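Local coordinates for protein L-lysine 6-monooxygenase (Pseudomonas syringae pv. tomato, PDB 5CQF) that probably hydroxylates the side-chain amine of lysine or a related amino acid, using FAD and NADPH, as a step in siderophore biosynthesis, at residues R75-P80 against Q410-M415; P184-T189 against D344-G349; G48-A53 against T133-I138. All blocks are in the same frame, centred on the assembly; numbering follows the deposited sequence.

Contact 1: residues R75-P80 against Q410-M415; sequences RDLVTP and QSFSLM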
loop_
_atom_site.group_PDB
_atom_site.type_symbol
_atom_site.label_atom_id
_atom_site.label_comp_id
_atom_site.label_asym_id
_atom_site.label_seq_id
_atom_site.Cartn_x
_atom_site.Cartn_y
_atom_site.Cartn_z
ATOM N N ARG A 75 3.231 -18.746 6.790
ATOM C CA ARG A 75 2.515 -19.796 6.103
ATOM C C ARG A 75 3.495 -20.489 5.158
ATOM O O ARG A 75 3.349 -20.441 3.922
ATOM C CB ARG A 75 1.296 -19.206 5.413
ATOM C CG ARG A 75 0.397 -18.566 6.472
ATOM C CD ARG A 75 -0.949 -18.019 5.979
ATOM N NE ARG A 75 -1.647 -19.012 5.201
ATOM C CZ ARG A 75 -2.275 -18.777 4.046
ATOM N NH1 ARG A 75 -2.302 -17.548 3.519
ATOM N NH2 ARG A 75 -2.861 -19.800 3.423
ATOM N N ASP A 76 4.478 -21.132 5.799
ATOM C CA ASP A 76 5.586 -21.844 5.187
ATOM C C ASP A 76 5.330 -23.342 5.316
ATOM O O ASP A 76 4.193 -23.735 5.594
ATOM C CB ASP A 76 6.928 -21.411 5.832
ATOM C CG ASP A 76 7.068 -21.777 7.326
ATOM O OD1 ASP A 76 6.448 -22.719 7.817
ATOM O OD2 ASP A 76 7.826 -21.087 8.036
ATOM N N LEU A 77 6.367 -24.180 5.138
ATOM C CA LEU A 77 6.185 -25.641 5.118
ATOM C C LEU A 77 6.056 -26.279 6.465
ATOM O O LEU A 77 5.775 -27.483 6.516
ATOM C CB LEU A 77 7.333 -26.353 4.391
ATOM C CG LEU A 77 7.301 -26.242 2.881
ATOM C CD1 LEU A 77 8.613 -26.742 2.317
ATOM C CD2 LEU A 77 6.120 -26.991 2.249
ATOM N N VAL A 78 6.293 -25.534 7.553
ATOM C CA VAL A 78 6.279 -26.162 8.909
ATOM C C VAL A 78 5.612 -25.406 10.014
ATOM O O VAL A 78 5.037 -26.015 10.900
ATOM C CB VAL A 78 7.701 -26.506 9.407
ATOM C CG1 VAL A 78 8.339 -27.473 8.446
ATOM C CG2 VAL A 78 8.577 -25.260 9.549
ATOM N N THR A 79 5.710 -24.086 9.966
ATOM C CA THR A 79 5.342 -23.213 11.074
ATOM C C THR A 79 3.886 -23.363 11.500
ATOM O O THR A 79 3.616 -23.313 12.684
ATOM C CB THR A 79 5.662 -21.752 10.709
ATOM O OG1 THR A 79 7.071 -21.574 10.615
ATOM C CG2 THR A 79 5.071 -20.749 11.706
ATOM N N PRO A 80 2.924 -23.514 10.547
ATOM C CA PRO A 80 1.527 -23.580 11.033
ATOM C C PRO A 80 1.264 -24.819 11.840
ATOM O O PRO A 80 0.347 -24.835 12.652
ATOM C CB PRO A 80 0.671 -23.550 9.746
ATOM C CG PRO A 80 1.559 -23.041 8.685
ATOM C CD PRO A 80 2.980 -23.438 9.079
ATOM N N GLN A 410 -0.907 -25.389 -4.443
ATOM C CA GLN A 410 0.429 -25.570 -3.885
ATOM C C GLN A 410 0.651 -24.671 -2.656
ATOM O O GLN A 410 1.741 -24.155 -2.485
ATOM C CB GLN A 410 1.520 -25.353 -4.953
ATOM C CG GLN A 410 1.535 -26.391 -6.070
ATOM C CD GLN A 410 1.762 -27.812 -5.556
ATOM O OE1 GLN A 410 2.863 -28.171 -5.121
ATOM N NE2 GLN A 410 0.704 -28.625 -5.589
ATOM N N SER A 411 -0.371 -24.507 -1.801
ATOM C CA SER A 411 -0.267 -23.707 -0.565
ATOM C C SER A 411 0.649 -24.398 0.444
ATOM O O SER A 411 0.408 -25.521 0.882
ATOM C CB SER A 411 -1.644 -23.497 0.071
ATOM O OG SER A 411 -1.558 -22.737 1.268
ATOM N N PHE A 412 1.713 -23.711 0.812
ATOM C CA PHE A 412 2.688 -24.304 1.701
ATOM C C PHE A 412 2.075 -24.548 3.067
ATOM O O PHE A 412 2.290 -25.597 3.662
ATOM C CB PHE A 412 3.891 -23.413 1.824
ATOM C CG PHE A 412 4.821 -23.487 0.667
ATOM C CD1 PHE A 412 4.466 -24.109 -0.519
ATOM C CD2 PHE A 412 6.082 -22.904 0.767
ATOM C CE1 PHE A 412 5.351 -24.184 -1.568
ATOM C CE2 PHE A 412 6.981 -22.972 -0.287
ATOM C CZ PHE A 412 6.607 -23.613 -1.461
ATOM N N SER A 413 1.293 -23.603 3.556
ATOM C CA SER A 413 0.695 -23.784 4.857
ATOM C C SER A 413 -0.242 -24.988 4.916
ATOM O O SER A 413 -0.251 -25.722 5.919
ATOM C CB SER A 413 -0.018 -22.518 5.312
ATOM O OG SER A 413 -0.926 -22.022 4.338
ATOM N N LEU A 414 -1.011 -25.224 3.854
ATOM C CA LEU A 414 -1.933 -26.355 3.840
ATOM C C LEU A 414 -1.157 -27.660 3.925
ATOM O O LEU A 414 -1.565 -28.564 4.646
ATOM C CB LEU A 414 -2.811 -26.340 2.579
ATOM C CG LEU A 414 -3.803 -25.166 2.539
ATOM C CD1 LEU A 414 -4.679 -25.224 1.275
ATOM C CD2 LEU A 414 -4.680 -25.070 3.789
HETATM N N MSE A 415 -0.023 -27.718 3.219
HETATM C CA MSE A 415 0.848 -28.875 3.240
HETATM C C MSE A 415 1.350 -29.143 4.604
HETATM O O MSE A 415 1.451 -30.300 5.010
HETATM C CB MSE A 415 2.049 -28.708 2.338
HETATM C CG MSE A 415 1.577 -29.012 0.939
HETATM SE SE MSE A 415 2.791 -28.072 -0.255
HETATM C CE MSE A 415 1.640 -28.598 -1.785
HETATM O O HOH W 1 -3.494 -21.954 5.281
HETATM O O HOH W 2 1.029 -20.832 2.561
#

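Contact 2: residues P184-T189 against D344-G349; sequences PTLFHT and DAVVLG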
loop_
_atom_site.group_PDB
_atom_site.type_symbol
_atom_site.label_atom_id
_atom_site.label_comp_id
_atom_site.label_asym_id
_atom_site.label_seq_id
_atom_site.Cartn_x
_atom_site.Cartn_y
_atom_site.Cartn_z
ATOM N N PRO A 184 6.095 -28.181 -29.832
ATOM C CA PRO A 184 6.891 -26.993 -29.528
ATOM C C PRO A 184 6.143 -25.658 -29.637
ATOM O O PRO A 184 6.548 -24.703 -28.995
ATOM C CB PRO A 184 8.023 -27.043 -30.571
ATOM C CG PRO A 184 8.118 -28.468 -30.977
ATOM C CD PRO A 184 6.744 -29.052 -30.824
ATOM N N THR A 185 5.103 -25.591 -30.470
ATOM C CA THR A 185 4.350 -24.364 -30.679
ATOM C C THR A 185 2.925 -24.389 -30.102
ATOM O O THR A 185 2.196 -23.414 -30.229
ATOM C CB THR A 185 4.255 -23.976 -32.177
ATOM O OG1 THR A 185 3.635 -25.025 -32.913
ATOM C CG2 THR A 185 5.622 -23.667 -32.767
ATOM N N LEU A 186 2.519 -25.482 -29.477
ATOM C CA LEU A 186 1.267 -25.497 -28.749
ATOM C C LEU A 186 1.486 -26.348 -27.520
ATOM O O LEU A 186 1.768 -27.550 -27.638
ATOM C CB LEU A 186 0.147 -26.043 -29.634
ATOM C CG LEU A 186 -1.249 -26.009 -29.003
ATOM C CD1 LEU A 186 -2.352 -25.886 -30.051
ATOM C CD2 LEU A 186 -1.474 -27.233 -28.130
ATOM N N PHE A 187 1.404 -25.744 -26.337
ATOM C CA PHE A 187 1.749 -26.487 -25.113
ATOM C C PHE A 187 0.992 -26.045 -23.899
ATOM O O PHE A 187 0.388 -24.974 -23.894
ATOM C CB PHE A 187 3.253 -26.399 -24.828
ATOM C CG PHE A 187 3.820 -25.017 -24.976
ATOM C CD1 PHE A 187 3.891 -24.171 -23.894
ATOM C CD2 PHE A 187 4.302 -24.587 -26.185
ATOM C CE1 PHE A 187 4.432 -22.912 -24.018
ATOM C CE2 PHE A 187 4.850 -23.324 -26.329
ATOM C CZ PHE A 187 4.898 -22.478 -25.249
ATOM N N HIS A 188 1.060 -26.876 -22.861
ATOM C CA HIS A 188 0.401 -26.582 -21.586
ATOM C C HIS A 188 1.305 -25.702 -20.757
ATOM O O HIS A 188 2.535 -25.733 -20.929
ATOM C CB HIS A 188 0.157 -27.891 -20.833
ATOM C CG HIS A 188 -0.746 -27.766 -19.650
ATOM N ND1 HIS A 188 -0.275 -27.742 -18.360
ATOM C CD2 HIS A 188 -2.091 -27.685 -19.558
ATOM C CE1 HIS A 188 -1.287 -27.643 -17.520
ATOM N NE2 HIS A 188 -2.402 -27.606 -18.222
ATOM N N THR A 189 0.711 -24.950 -19.836
ATOM C CA THR A 189 1.473 -24.063 -18.964
ATOM C C THR A 189 2.503 -24.780 -18.114
ATOM O O THR A 189 3.477 -24.168 -17.713
ATOM C CB THR A 189 0.574 -23.223 -18.020
ATOM O OG1 THR A 189 -0.345 -24.069 -17.316
ATOM C CG2 THR A 189 -0.215 -22.233 -18.796
ATOM N N ASP A 344 0.934 -17.759 -34.195
ATOM C CA ASP A 344 2.113 -18.596 -34.399
ATOM C C ASP A 344 2.225 -19.655 -33.318
ATOM O O ASP A 344 2.792 -20.695 -33.549
ATOM C CB ASP A 344 3.368 -17.738 -34.400
ATOM C CG ASP A 344 3.365 -16.695 -35.510
ATOM O OD1 ASP A 344 3.195 -17.087 -36.695
ATOM O OD2 ASP A 344 3.500 -15.483 -35.206
ATOM N N ALA A 345 1.709 -19.387 -32.121
ATOM C CA ALA A 345 1.770 -20.365 -31.039
ATOM C C ALA A 345 0.654 -20.192 -30.046
ATOM O O ALA A 345 0.096 -19.116 -29.921
ATOM C CB ALA A 345 3.099 -20.288 -30.325
ATOM N N VAL A 346 0.376 -21.272 -29.320
ATOM C CA VAL A 346 -0.734 -21.370 -28.425
ATOM C C VAL A 346 -0.232 -21.930 -27.108
ATOM O O VAL A 346 0.627 -22.832 -27.116
ATOM C CB VAL A 346 -1.788 -22.297 -29.017
ATOM C CG1 VAL A 346 -2.886 -22.606 -28.017
ATOM C CG2 VAL A 346 -2.375 -21.666 -30.267
ATOM N N VAL A 347 -0.721 -21.344 -25.994
ATOM C CA VAL A 347 -0.427 -21.806 -24.622
ATOM C C VAL A 347 -1.733 -22.200 -23.932
ATOM O O VAL A 347 -2.675 -21.419 -23.899
ATOM C CB VAL A 347 0.240 -20.725 -23.756
ATOM C CG1 VAL A 347 0.394 -21.196 -22.326
ATOM C CG2 VAL A 347 1.602 -20.338 -24.275
ATOM N N LEU A 348 -1.795 -23.405 -23.378
ATOM C CA LEU A 348 -3.013 -23.880 -22.754
ATOM C C LEU A 348 -2.904 -23.691 -21.280
ATOM O O LEU A 348 -2.223 -24.446 -20.620
ATOM C CB LEU A 348 -3.268 -25.344 -23.074
ATOM C CG LEU A 348 -3.258 -25.698 -24.561
ATOM C CD1 LEU A 348 -3.387 -27.198 -24.725
ATOM C CD2 LEU A 348 -4.368 -25.011 -25.323
ATOM N N GLY A 349 -3.579 -22.672 -20.753
ATOM C CA GLY A 349 -3.657 -22.486 -19.303
ATOM C C GLY A 349 -4.931 -23.142 -18.825
ATOM O O GLY A 349 -5.753 -22.523 -18.175
#

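Contact 3: residues G48-A53 against T133-I138; sequences GYLEAA and TPVTEI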
loop_
_atom_site.group_PDB
_atom_site.type_symbol
_atom_site.label_atom_id
_atom_site.label_comp_id
_atom_site.label_asym_id
_atom_site.label_seq_id
_atom_site.Cartn_x
_atom_site.Cartn_y
_atom_site.Cartn_z
ATOM N N GLY A 48 10.317 -44.047 3.226
ATOM C CA GLY A 48 11.171 -43.743 2.069
ATOM C C GLY A 48 10.418 -42.877 1.076
ATOM O O GLY A 48 9.191 -42.949 0.995
ATOM N N TYR A 49 11.123 -42.049 0.315
ATOM C CA TYR A 49 10.432 -41.194 -0.653
ATOM C C TYR A 49 10.947 -41.449 -2.064
ATOM O O TYR A 49 12.150 -41.570 -2.277
ATOM C CB TYR A 49 10.585 -39.706 -0.290
ATOM C CG TYR A 49 10.159 -39.358 1.113
ATOM C CD1 TYR A 49 10.998 -39.591 2.187
ATOM C CD2 TYR A 49 8.921 -38.772 1.363
ATOM C CE1 TYR A 49 10.620 -39.267 3.481
ATOM C CE2 TYR A 49 8.530 -38.454 2.651
ATOM C CZ TYR A 49 9.389 -38.696 3.708
ATOM O OH TYR A 49 9.016 -38.395 4.998
ATOM N N LEU A 50 10.031 -41.514 -3.022
ATOM C CA LEU A 50 10.389 -41.793 -4.396
ATOM C C LEU A 50 9.961 -40.609 -5.206
ATOM O O LEU A 50 8.762 -40.347 -5.283
ATOM C CB LEU A 50 9.611 -43.005 -4.894
ATOM C CG LEU A 50 10.031 -44.446 -4.567
ATOM C CD1 LEU A 50 10.907 -44.618 -3.333
ATOM C CD2 LEU A 50 8.761 -45.255 -4.401
ATOM N N GLU A 51 10.911 -39.903 -5.814
ATOM C CA GLU A 51 10.587 -38.751 -6.652
ATOM C C GLU A 51 11.051 -38.995 -8.069
ATOM O O GLU A 51 12.207 -39.325 -8.296
ATOM C CB GLU A 51 11.234 -37.477 -6.083
ATOM C CG GLU A 51 11.219 -36.221 -6.965
ATOM C CD GLU A 51 9.856 -35.862 -7.565
ATOM O OE1 GLU A 51 8.788 -36.067 -6.933
ATOM O OE2 GLU A 51 9.855 -35.350 -8.701
ATOM N N ALA A 52 10.154 -38.795 -9.023
ATOM C CA ALA A 52 10.438 -39.090 -10.425
ATOM C C ALA A 52 11.477 -38.158 -11.036
ATOM O O ALA A 52 12.305 -38.590 -11.816
ATOM C CB ALA A 52 9.154 -39.035 -11.233
ATOM N N ALA A 53 11.411 -36.884 -10.677
ATOM C CA ALA A 53 12.279 -35.848 -11.227
ATOM C C ALA A 53 13.605 -35.760 -10.480
ATOM O O ALA A 53 13.747 -36.332 -9.404
ATOM C CB ALA A 53 11.571 -34.502 -11.163
ATOM N N THR A 133 13.552 -41.541 -9.881
ATOM C CA THR A 133 13.044 -42.843 -9.520
ATOM C C THR A 133 11.513 -42.820 -9.659
ATOM O O THR A 133 10.795 -42.706 -8.661
ATOM C CB THR A 133 13.489 -43.183 -8.085
ATOM O OG1 THR A 133 14.905 -43.000 -7.975
ATOM C CG2 THR A 133 13.138 -44.603 -7.711
ATOM N N PRO A 134 11.011 -42.902 -10.912
ATOM C CA PRO A 134 9.560 -42.863 -11.164
ATOM C C PRO A 134 8.839 -44.137 -10.739
ATOM O O PRO A 134 9.417 -45.214 -10.797
ATOM C CB PRO A 134 9.470 -42.680 -12.685
ATOM C CG PRO A 134 10.765 -43.218 -13.208
ATOM C CD PRO A 134 11.788 -42.875 -12.171
ATOM N N VAL A 135 7.593 -44.024 -10.301
ATOM C CA VAL A 135 6.814 -45.208 -10.039
ATOM C C VAL A 135 6.083 -45.483 -11.340
ATOM O O VAL A 135 5.444 -44.595 -11.892
ATOM C CB VAL A 135 5.849 -45.030 -8.871
ATOM C CG1 VAL A 135 5.103 -46.327 -8.593
ATOM C CG2 VAL A 135 6.627 -44.615 -7.654
ATOM N N THR A 136 6.257 -46.690 -11.856
ATOM C CA THR A 136 5.638 -47.089 -13.098
ATOM C C THR A 136 4.360 -47.860 -12.799
ATOM O O THR A 136 3.360 -47.710 -13.513
ATOM C CB THR A 136 6.589 -47.966 -13.923
ATOM O OG1 THR A 136 6.964 -49.123 -13.161
ATOM C CG2 THR A 136 7.835 -47.180 -14.294
ATOM N N GLU A 137 4.389 -48.675 -11.743
ATOM C CA GLU A 137 3.201 -49.427 -11.320
ATOM C C GLU A 137 3.220 -49.724 -9.815
ATOM O O GLU A 137 4.276 -49.706 -9.187
ATOM C CB GLU A 137 3.081 -50.732 -12.135
ATOM C CG GLU A 137 4.434 -51.302 -12.551
ATOM C CD GLU A 137 4.349 -52.621 -13.287
ATOM O OE1 GLU A 137 5.175 -53.513 -12.985
ATOM O OE2 GLU A 137 3.469 -52.758 -14.165
ATOM N N ILE A 138 2.037 -49.963 -9.252
ATOM C CA ILE A 138 1.889 -50.445 -7.877
ATOM C C ILE A 138 1.064 -51.748 -7.877
ATOM O O ILE A 138 -0.142 -51.717 -8.156
ATOM C CB ILE A 138 1.187 -49.407 -6.970
ATOM C CG1 ILE A 138 1.933 -48.067 -6.988
ATOM C CG2 ILE A 138 1.075 -49.926 -5.539
ATOM C CD1 ILE A 138 1.393 -47.020 -6.028
HETATM O O HOH W 3 7.915 -40.890 -8.547
#

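Contact 1: residues R75-P80 against Q410-M415
With chi1 at -60°, Arg75 sends CG away from its carbonyl carbon, and a bend at chi3 then turns the guanidinium back alongside Ser413 OG, which sits between the serine backbone N and carbonyl carbon (chi1 52°). Arg75 CB and Ser413 CB meet at 3.6 Å. Beyond that, Arg75 NE gives Ser413 OG a weak hydrogen bond of 3.2 Å, bent to 127° at the hydrogen. A water strengthens the link by accepting from Arg75 NH2 and bonding to Ser413 OG at 2.7 Å. A second water donates to Arg75 O and accepts from Ser413 N, serving a backbone amide in the first turn of the helix. The far side of the guanidinium is held by Asn251 through NH1, and Phe100 of the second subunit packs on Arg75.

Ser411 occupies the N-cap position of helix 412-428, and the loop 75-80 is laid against that helix start. Within the loop Asp76 OD1 accepts from Val78 N, which approaches from above the carboxylate plane (an Asx turn), and from Thr79 N at 2.7 Å through the syn lone pair, which extends it to an Asx motif. Asp76 OD2 takes the Thr79 hydroxyl and Phe89 N, so both oxygens of this buried carboxylate are occupied.

Leu77 lies across Phe412, its CD2 placed over one face of the ring toward the rim, 4.1 Å from CG; the same methyl touches the selenium of selenomethionine Met415 at 4.3 Å. Trp114 meets the Phe412 ring nearly at right angles, and both Leu77 and Met415 rest on Ala27 of helix 23-37, whose start carries the last glycine of a probable dinucleotide-binding motif. At the other end, Pro80 CG presses on Ser413 CB at 3.8 Å.

Contact 2: residues P184-T189 against D344-G349
Leu186 and Val346 lie side by side on one face of a parallel pair, at the edge of the five-stranded sheet whose strand 206-210 leads into a probable second Rossmann-type glycine turn, consistent with an NADP-binding domain. Strand 186-188 is the outermost strand and 345-348 its neighbour, their short axes only 16° from parallel. Along the ladder Val346 N donates to Thr185 O, Phe187 N to Val346 O, and Leu348 N to Phe187 O at 2.7 Å, while Thr189 N reaches Leu348 O from above the carbonyl plane.

Leu186 carries CG opposite its backbone N (chi1 -176°), which lays the isobutyl group along Val346, Leu186 CG to Val346 CB at 3.8 Å. One of its methyls, CD1, stays on Val346, while CD2 reaches obliquely to Leu348 CD1 at 3.9 Å. Leu186 thus bridges Val346 and Leu348, two residues apart on the same face, and Leu181 touches Leu186 beyond.

On the reverse face, Phe187 takes the less common conformation with CG between N and the carbonyl carbon (chi1 45°). This folds the ring back toward the neighbouring strand: Val346 O stands over one face near the rim, and Phe187 CE1 meets Val347 CG2 at 3.8 Å. Trp207, Phe192 and Leu196 touch the same side chain. The two methyls of Val347 are shared out, CG2 to Phe187 and CG1 to Thr189 CG2 at 3.7 Å.

His188 returns to the face of Leu186. Both ring nitrogens are engaged, ND1 with Ser190 OG and NE2 with Gly351 O, which fixes the rotation of the imidazole, and Tyr352 meets it edge-to-face. At the strand end Thr189 CG2 lies 3.5 Å from Gly349 CA.

Contact 3: residues G48-A53 against T133-I138
Glu51 O and Thr133 N form the one direct backbone hydrogen bond across this contact, 3.0 Å long and nearly straight at the hydrogen (165°), although the donor is tilted from the carbonyl plane. Next to it Ala52 CA and Pro134 CA are 3.9 Å apart, and there the alanine methyl lies against Pro134 CB, near the surface.

Further in, Leu50 and Val135 cross at about a right angle, with Leu50 CD2 on Val135 CG2 at 3.9 Å. Chi1 of -177° sets Val135 CG1 opposite its backbone N and leaves CG2 as the branch that meets the leucine. Val152 touches both residues, so the pair links the end of strand 47-50 to strand 147-154 of the antiparallel sheet. Strand 47-50 belongs to the parallel sheet of the probable FAD-binding Rossmann domain, whereas 133-138 leads from edge strand 129-130 into the three-stranded antiparallel sheet.

Glu51 stands just past the second strand of that Rossmann unit, where related flavoproteins commonly have an acidic residue for the adenosine ribose. Here its carboxylate is bonded on both oxygens: OE1 accepts from Phe21 N of the glycine-rich turn, and OE2 from Ala53 N at 2.9 Å, met from above the carboxylate plane. A water donates weak bonds of 3.4 Å to both Leu50 O and Thr133 O.

The three contacts divide between two probable Rossmann-type regions. The centres of contacts 1 and 3 lie about 23 Å apart in the part built round strand 16-19, which probably binds FAD: contact 3 is at the end of its parallel sheet and leads into the antiparallel one, and contact 1 packs against helix 23-37. Contact 2 belongs to the other parallel sheet, probably the NADP-binding one, its centre about 31 Å from that of contact 1 and about 28 Å from that of contact 3. Along the chain, the segments of contacts 1 and 3 alternate, contact 2 opens after contact 3 has closed, and only then does the C-terminal helix 412-428 come back to the first region.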